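PDB 3ROT: ABC sugar transporter, periplasmic sugar binding protein from Legionella pneumophila subsp. pneumophila, which probably binds a sugar in the periplasm and hands it to an ABC transporter. Local coordinates for residues L134-Q139 with S177-Y182; D201-M206 with Y213-Q218. All blocks are in the same frame, centred on the assembly; numbering follows the deposited sequence.

Interaction 1 (L134-Q139 with S177-Y182); sequences LVLNPQ and SRVKSY
The ring of Tyr182 carries Leu134 on one face: methyl CD1 stands 3.5 Å from the ring centroid and 6° off the normal, a CH-pi contact almost exactly over the centre. All six ring carbons lie at nearly the same distance from that methyl, while Leu134 CD2 leans over one side of the ring, 3.8 Å from Tyr182 CD2. This is strand-to-helix packing in the C-terminal Rossmann-like lobe of a type 1 periplasmic binding protein, where helix 172-185 covers the parallel sheet at strand 132-137. Leu134 holds CG opposite the backbone N (chi1 180°), and Tyr182 does likewise (chi1 -169°), which lets the two side chains pass in opposite directions. The phenol oxygen is hydrogen-bonded to Arg132 NE, which anchors the far end of the ring, and the stack with His186 bears on how the ring is turned. Strand alternation sends Leu134 and Leu136 to the helix. At the end of the strand, Asn137 OD1 accepts from Gln139 N at 2.9 Å, forming an Asx turn, and Asn137 ND2 bonds to Glu165. Val179, nearly one helical turn before Tyr182, is crossed by Leu136 at about a right angle, with Leu136 CD1 4.0 Å from Val179 CG2.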
loop_
_atom_site.group_PDB
_atom_site.type_symbol
_atom_site.label_atom_id
_atom_site.label_comp_id
_atom_site.label_asym_id
_atom_site.label_seq_id
_atom_site.Cartn_x
_atom_site.Cartn_y
_atom_site.Cartn_z
ATOM N N LEU A 134 -1.276 -15.793 -17.318
ATOM C CA LEU A 134 -1.326 -16.057 -15.892
ATOM C C LEU A 134 -2.264 -15.025 -15.270
ATOM O O LEU A 134 -2.126 -13.829 -15.526
ATOM C CB LEU A 134 0.076 -15.937 -15.300
ATOM C CG LEU A 134 0.268 -16.167 -13.803
ATOM C CD1 LEU A 134 -0.008 -17.628 -13.454
ATOM C CD2 LEU A 134 1.705 -15.772 -13.418
ATOM N N VAL A 135 -3.233 -15.493 -14.485
ATOM C CA VAL A 135 -4.193 -14.612 -13.827
ATOM C C VAL A 135 -3.883 -14.553 -12.341
ATOM O O VAL A 135 -3.959 -15.573 -11.641
ATOM C CB VAL A 135 -5.644 -15.107 -14.001
ATOM C CG1 VAL A 135 -6.603 -14.186 -13.237
ATOM C CG2 VAL A 135 -6.006 -15.144 -15.480
ATOM N N LEU A 136 -3.551 -13.356 -11.860
ATOM C CA LEU A 136 -3.191 -13.172 -10.461
ATOM C C LEU A 136 -4.369 -12.703 -9.603
ATOM O O LEU A 136 -4.886 -11.608 -9.795
ATOM C CB LEU A 136 -2.033 -12.177 -10.360
ATOM C CG LEU A 136 -0.859 -12.400 -11.330
ATOM C CD1 LEU A 136 0.250 -11.413 -11.000
ATOM C CD2 LEU A 136 -0.335 -13.831 -11.223
ATOM N N ASN A 137 -4.787 -13.550 -8.664
ATOM C CA ASN A 137 -5.903 -13.235 -7.781
ATOM C C ASN A 137 -5.369 -12.885 -6.402
ATOM O O ASN A 137 -4.750 -13.717 -5.731
ATOM C CB ASN A 137 -6.860 -14.429 -7.660
ATOM C CG ASN A 137 -8.245 -14.020 -7.165
ATOM O OD1 ASN A 137 -8.382 -13.114 -6.341
ATOM N ND2 ASN A 137 -9.279 -14.697 -7.663
ATOM N N PRO A 138 -5.580 -11.637 -5.963
ATOM C CA PRO A 138 -5.072 -11.287 -4.638
ATOM C C PRO A 138 -6.080 -11.553 -3.532
ATOM O O PRO A 138 -5.746 -11.442 -2.351
ATOM C CB PRO A 138 -4.744 -9.806 -4.782
ATOM C CG PRO A 138 -5.831 -9.331 -5.674
ATOM C CD PRO A 138 -5.923 -10.425 -6.730
ATOM N N GLN A 139 -7.308 -11.902 -3.911
ATOM C CA GLN A 139 -8.340 -12.157 -2.919
ATOM C C GLN A 139 -9.319 -13.275 -3.227
ATOM O O GLN A 139 -10.466 -13.013 -3.598
ATOM C CB GLN A 139 -9.158 -10.893 -2.653
ATOM C CG GLN A 139 -8.407 -9.756 -2.022
ATOM C CD GLN A 139 -9.289 -8.536 -1.851
ATOM O OE1 GLN A 139 -10.288 -8.572 -1.130
ATOM N NE2 GLN A 139 -8.933 -7.450 -2.526
ATOM N N SER A 177 7.208 -13.651 -5.002
ATOM C CA SER A 177 7.707 -15.011 -4.859
ATOM C C SER A 177 6.952 -15.997 -5.729
ATOM O O SER A 177 7.545 -16.695 -6.557
ATOM C CB SER A 177 7.614 -15.448 -3.402
ATOM O OG SER A 177 8.461 -14.653 -2.595
ATOM N N ARG A 178 5.639 -16.027 -5.546
ATOM C CA ARG A 178 4.767 -16.925 -6.279
ATOM C C ARG A 178 4.782 -16.700 -7.786
ATOM O O ARG A 178 4.654 -17.652 -8.556
ATOM C CB ARG A 178 3.347 -16.819 -5.715
ATOM C CG ARG A 178 3.281 -17.120 -4.209
ATOM C CD ARG A 178 1.871 -16.993 -3.646
ATOM N NE ARG A 178 1.831 -17.253 -2.204
ATOM C CZ ARG A 178 0.746 -17.131 -1.442
ATOM N NH1 ARG A 178 -0.412 -16.752 -1.966
ATOM N NH2 ARG A 178 0.818 -17.386 -0.144
ATOM N N VAL A 179 4.948 -15.452 -8.211
ATOM C CA VAL A 179 5.001 -15.142 -9.636
ATOM C C VAL A 179 6.304 -15.654 -10.233
ATOM O O VAL A 179 6.310 -16.275 -11.293
ATOM C CB VAL A 179 4.896 -13.628 -9.883
ATOM C CG1 VAL A 179 5.107 -13.319 -11.361
ATOM C CG2 VAL A 179 3.536 -13.132 -9.434
ATOM N N LYS A 180 7.407 -15.393 -9.546
ATOM C CA LYS A 180 8.712 -15.840 -10.018
ATOM C C LYS A 180 8.760 -17.360 -10.111
ATOM O O LYS A 180 9.287 -17.904 -11.074
ATOM C CB LYS A 180 9.805 -15.324 -9.087
ATOM C CG LYS A 180 9.914 -13.813 -9.117
ATOM C CD LYS A 180 10.763 -13.255 -7.991
ATOM C CE LYS A 180 12.226 -13.604 -8.158
ATOM N NZ LYS A 180 13.031 -12.902 -7.125
ATOM N N SER A 181 8.196 -18.043 -9.119
ATOM C CA SER A 181 8.185 -19.505 -9.125
ATOM C C SER A 181 7.461 -20.032 -10.354
ATOM O O SER A 181 7.912 -20.987 -10.986
ATOM C CB SER A 181 7.501 -20.052 -7.868
ATOM O OG SER A 181 8.222 -19.708 -6.698
ATOM N N TYR A 182 6.339 -19.403 -10.694
ATOM C CA TYR A 182 5.555 -19.827 -11.845
ATOM C C TYR A 182 6.321 -19.653 -13.153
ATOM O O TYR A 182 6.306 -20.538 -14.011
ATOM C CB TYR A 182 4.244 -19.045 -11.921
ATOM C CG TYR A 182 3.276 -19.609 -12.938
ATOM C CD1 TYR A 182 2.378 -20.619 -12.588
ATOM C CD2 TYR A 182 3.290 -19.170 -14.260
ATOM C CE1 TYR A 182 1.519 -21.176 -13.530
ATOM C CE2 TYR A 182 2.438 -19.723 -15.210
ATOM C CZ TYR A 182 1.555 -20.726 -14.838
ATOM O OH TYR A 182 0.714 -21.283 -15.776
#

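Interaction 2 (D201-M206 with Y213-Q218)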
loop_
_atom_site.group_PDB
_atom_site.type_symbol
_atom_site.label_atom_id
_atom_site.label_comp_id
_atom_site.label_asym_id
_atom_site.label_seq_id
_atom_site.Cartn_x
_atom_site.Cartn_y
_atom_site.Cartn_z
ATOM N N ASP A 201 1.041 -3.783 -8.205
ATOM C CA ASP A 201 2.151 -3.056 -7.564
ATOM C C ASP A 201 3.421 -3.881 -7.355
ATOM O O ASP A 201 4.496 -3.518 -7.856
ATOM C CB ASP A 201 1.739 -2.465 -6.211
ATOM C CG ASP A 201 0.711 -1.374 -6.339
ATOM O OD1 ASP A 201 0.817 -0.550 -7.278
ATOM O OD2 ASP A 201 -0.199 -1.333 -5.481
ATOM N N PRO A 202 3.331 -4.985 -6.587
ATOM C CA PRO A 202 4.544 -5.783 -6.385
ATOM C C PRO A 202 5.106 -6.331 -7.699
ATOM O O PRO A 202 6.317 -6.477 -7.848
ATOM C CB PRO A 202 4.093 -6.869 -5.405
ATOM C CG PRO A 202 2.638 -6.961 -5.621
ATOM C CD PRO A 202 2.211 -5.534 -5.804
ATOM N N LEU A 203 4.227 -6.620 -8.657
ATOM C CA LEU A 203 4.685 -7.100 -9.956
ATOM C C LEU A 203 5.406 -5.949 -10.681
ATOM O O LEU A 203 6.481 -6.136 -11.261
ATOM C CB LEU A 203 3.510 -7.589 -10.800
ATOM C CG LEU A 203 3.820 -7.848 -12.280
ATOM C CD1 LEU A 203 4.946 -8.863 -12.402
ATOM C CD2 LEU A 203 2.559 -8.339 -13.002
ATOM N N GLY A 204 4.819 -4.756 -10.626
ATOM C CA GLY A 204 5.424 -3.603 -11.281
ATOM C C GLY A 204 6.824 -3.248 -10.786
ATOM O O GLY A 204 7.635 -2.675 -11.521
ATOM N N GLN A 205 7.114 -3.569 -9.534
ATOM C CA GLN A 205 8.428 -3.263 -8.993
ATOM C C GLN A 205 9.478 -4.120 -9.694
ATOM O O GLN A 205 10.583 -3.656 -9.963
ATOM C CB GLN A 205 8.449 -3.497 -7.487
ATOM C CG GLN A 205 9.700 -2.986 -6.814
ATOM C CD GLN A 205 9.628 -3.103 -5.309
ATOM O OE1 GLN A 205 9.364 -4.184 -4.770
ATOM N NE2 GLN A 205 9.861 -1.993 -4.617
HETATM N N MSE A 206 9.125 -5.364 -10.007
HETATM C CA MSE A 206 10.049 -6.265 -10.699
HETATM C C MSE A 206 10.218 -5.847 -12.164
HETATM O O MSE A 206 11.314 -5.954 -12.728
HETATM C CB MSE A 206 9.544 -7.712 -10.631
HETATM C CG MSE A 206 9.284 -8.203 -9.227
HETATM SE SE MSE A 206 9.189 -10.155 -9.107
HETATM C CE MSE A 206 7.544 -10.425 -10.061
ATOM N N TYR A 213 15.370 -8.277 -9.384
ATOM C CA TYR A 213 14.432 -9.328 -9.019
ATOM C C TYR A 213 14.568 -10.599 -9.837
ATOM O O TYR A 213 13.811 -11.534 -9.632
ATOM C CB TYR A 213 13.000 -8.795 -9.136
ATOM C CG TYR A 213 12.699 -7.717 -8.126
ATOM C CD1 TYR A 213 12.173 -8.034 -6.875
ATOM C CD2 TYR A 213 13.045 -6.395 -8.378
ATOM C CE1 TYR A 213 12.011 -7.057 -5.900
ATOM C CE2 TYR A 213 12.894 -5.416 -7.412
ATOM C CZ TYR A 213 12.384 -5.747 -6.175
ATOM O OH TYR A 213 12.288 -4.770 -5.203
ATOM N N ASP A 214 15.535 -10.650 -10.745
ATOM C CA ASP A 214 15.708 -11.832 -11.595
ATOM C C ASP A 214 14.383 -12.140 -12.280
ATOM O O ASP A 214 13.849 -13.245 -12.176
ATOM C CB ASP A 214 16.152 -13.051 -10.775
ATOM C CG ASP A 214 17.568 -12.917 -10.254
ATOM O OD1 ASP A 214 18.495 -12.740 -11.080
ATOM O OD2 ASP A 214 17.752 -12.989 -9.018
ATOM N N PHE A 215 13.852 -11.137 -12.963
ATOM C CA PHE A 215 12.593 -11.272 -13.669
ATOM C C PHE A 215 12.730 -10.513 -14.984
ATOM O O PHE A 215 12.188 -9.421 -15.139
ATOM C CB PHE A 215 11.461 -10.672 -12.835
ATOM C CG PHE A 215 10.098 -11.126 -13.256
ATOM C CD1 PHE A 215 9.627 -12.378 -12.888
ATOM C CD2 PHE A 215 9.289 -10.307 -14.036
ATOM C CE1 PHE A 215 8.366 -12.814 -13.289
ATOM C CE2 PHE A 215 8.029 -10.732 -14.443
ATOM C CZ PHE A 215 7.569 -11.992 -14.066
ATOM N N ASN A 216 13.464 -11.098 -15.924
ATOM C CA ASN A 216 13.693 -10.472 -17.223
ATOM C C ASN A 216 12.764 -10.996 -18.321
ATOM O O ASN A 216 12.982 -10.753 -19.510
ATOM C CB ASN A 216 15.157 -10.672 -17.634
ATOM C CG ASN A 216 16.125 -9.937 -16.716
ATOM O OD1 ASN A 216 16.099 -8.706 -16.615
ATOM N ND2 ASN A 216 16.980 -10.687 -16.042
ATOM N N TYR A 217 11.713 -11.698 -17.910
ATOM C CA TYR A 217 10.749 -12.273 -18.846
ATOM C C TYR A 217 10.022 -11.252 -19.721
ATOM O O TYR A 217 9.662 -11.542 -20.863
ATOM C CB TYR A 217 9.736 -13.098 -18.063
ATOM C CG TYR A 217 10.391 -14.171 -17.232
ATOM C CD1 TYR A 217 10.850 -15.349 -17.820
ATOM C CD2 TYR A 217 10.584 -13.997 -15.861
ATOM C CE1 TYR A 217 11.482 -16.326 -17.068
ATOM C CE2 TYR A 217 11.221 -14.970 -15.098
ATOM C CZ TYR A 217 11.667 -16.133 -15.709
ATOM O OH TYR A 217 12.295 -17.109 -14.966
ATOM N N GLN A 218 9.799 -10.059 -19.184
ATOM C CA GLN A 218 9.111 -9.013 -19.930
ATOM C C GLN A 218 7.745 -9.436 -20.491
ATOM O O GLN A 218 7.494 -9.329 -21.688
ATOM C CB GLN A 218 10.006 -8.523 -21.073
ATOM C CG GLN A 218 11.281 -7.852 -20.602
ATOM C CD GLN A 218 12.125 -7.345 -21.748
ATOM O OE1 GLN A 218 12.690 -8.126 -22.513
ATOM N NE2 GLN A 218 12.206 -6.025 -21.880
#
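Met206, a selenomethionine, fits between Tyr213 and Phe215 in a double Met-aromatic contact: SE lies 5.2 Å from the Tyr213 centroid and 4.8 Å from that of Phe215, oblique to both rings. The contact folds the loop leading to strand 220-224 back on helix 197-208 of the C-terminal lobe. A Schellman motif ends the short helix 210-213, and Asp214, at positive phi, turns the chain so that Tyr213 and Phe215 both address Met206. Packing is tight here. Met206 CG sits 3.6 Å from Tyr213 CG, and the bend at chi3 (-69°) carries CE over the centre of the Phe215 ring, 9° off its normal, as a CH-pi contact. Tyr217 CD2 covers the opposite face, offset toward the rim, and Phe183 meets the Phe215 ring edge-to-face. The side chains of Asp214 and Asn216, by contrast, leave the backbone away from the helix, and Asn216 is exposed. At the polar margin the extended Gln205 brings OE1 to 3.0 Å from Tyr213 OH, with its amide only 18° from the ring plane. OE1 is hydrogen-bonded to Gln176 NE2 and to Thr19 OG1 of the second subunit, and NE2 to Pro16 O of that subunit, so the second subunit grips this amide. A looser touch finishes the contact, with Leu203 CD1 4.1 Å from Phe215 CE2.

In the fold
Interactions 1 and 2 are neighbours in one apolar layer of the C-terminal lobe, their centres about 12 Å apart and on the same side of the chain's centre. Helix 172-185 joins them: Val179 presents CG2 to the strand of interaction 1 and CG1 to interaction 2, where CG1 lies 3.8 Å from Phe215 CE1 and 4.0 Å from Met206 CE. Lys180 runs alongside, its CD 3.7 Å from Met206 SE, and its NZ makes a weak hydrogen bond to Tyr213 O. In sequence the two contacts follow in series. Both also touch the second subunit, through Ser177 and Lys180 in interaction 1 and Gln205 and Tyr213 in interaction 2.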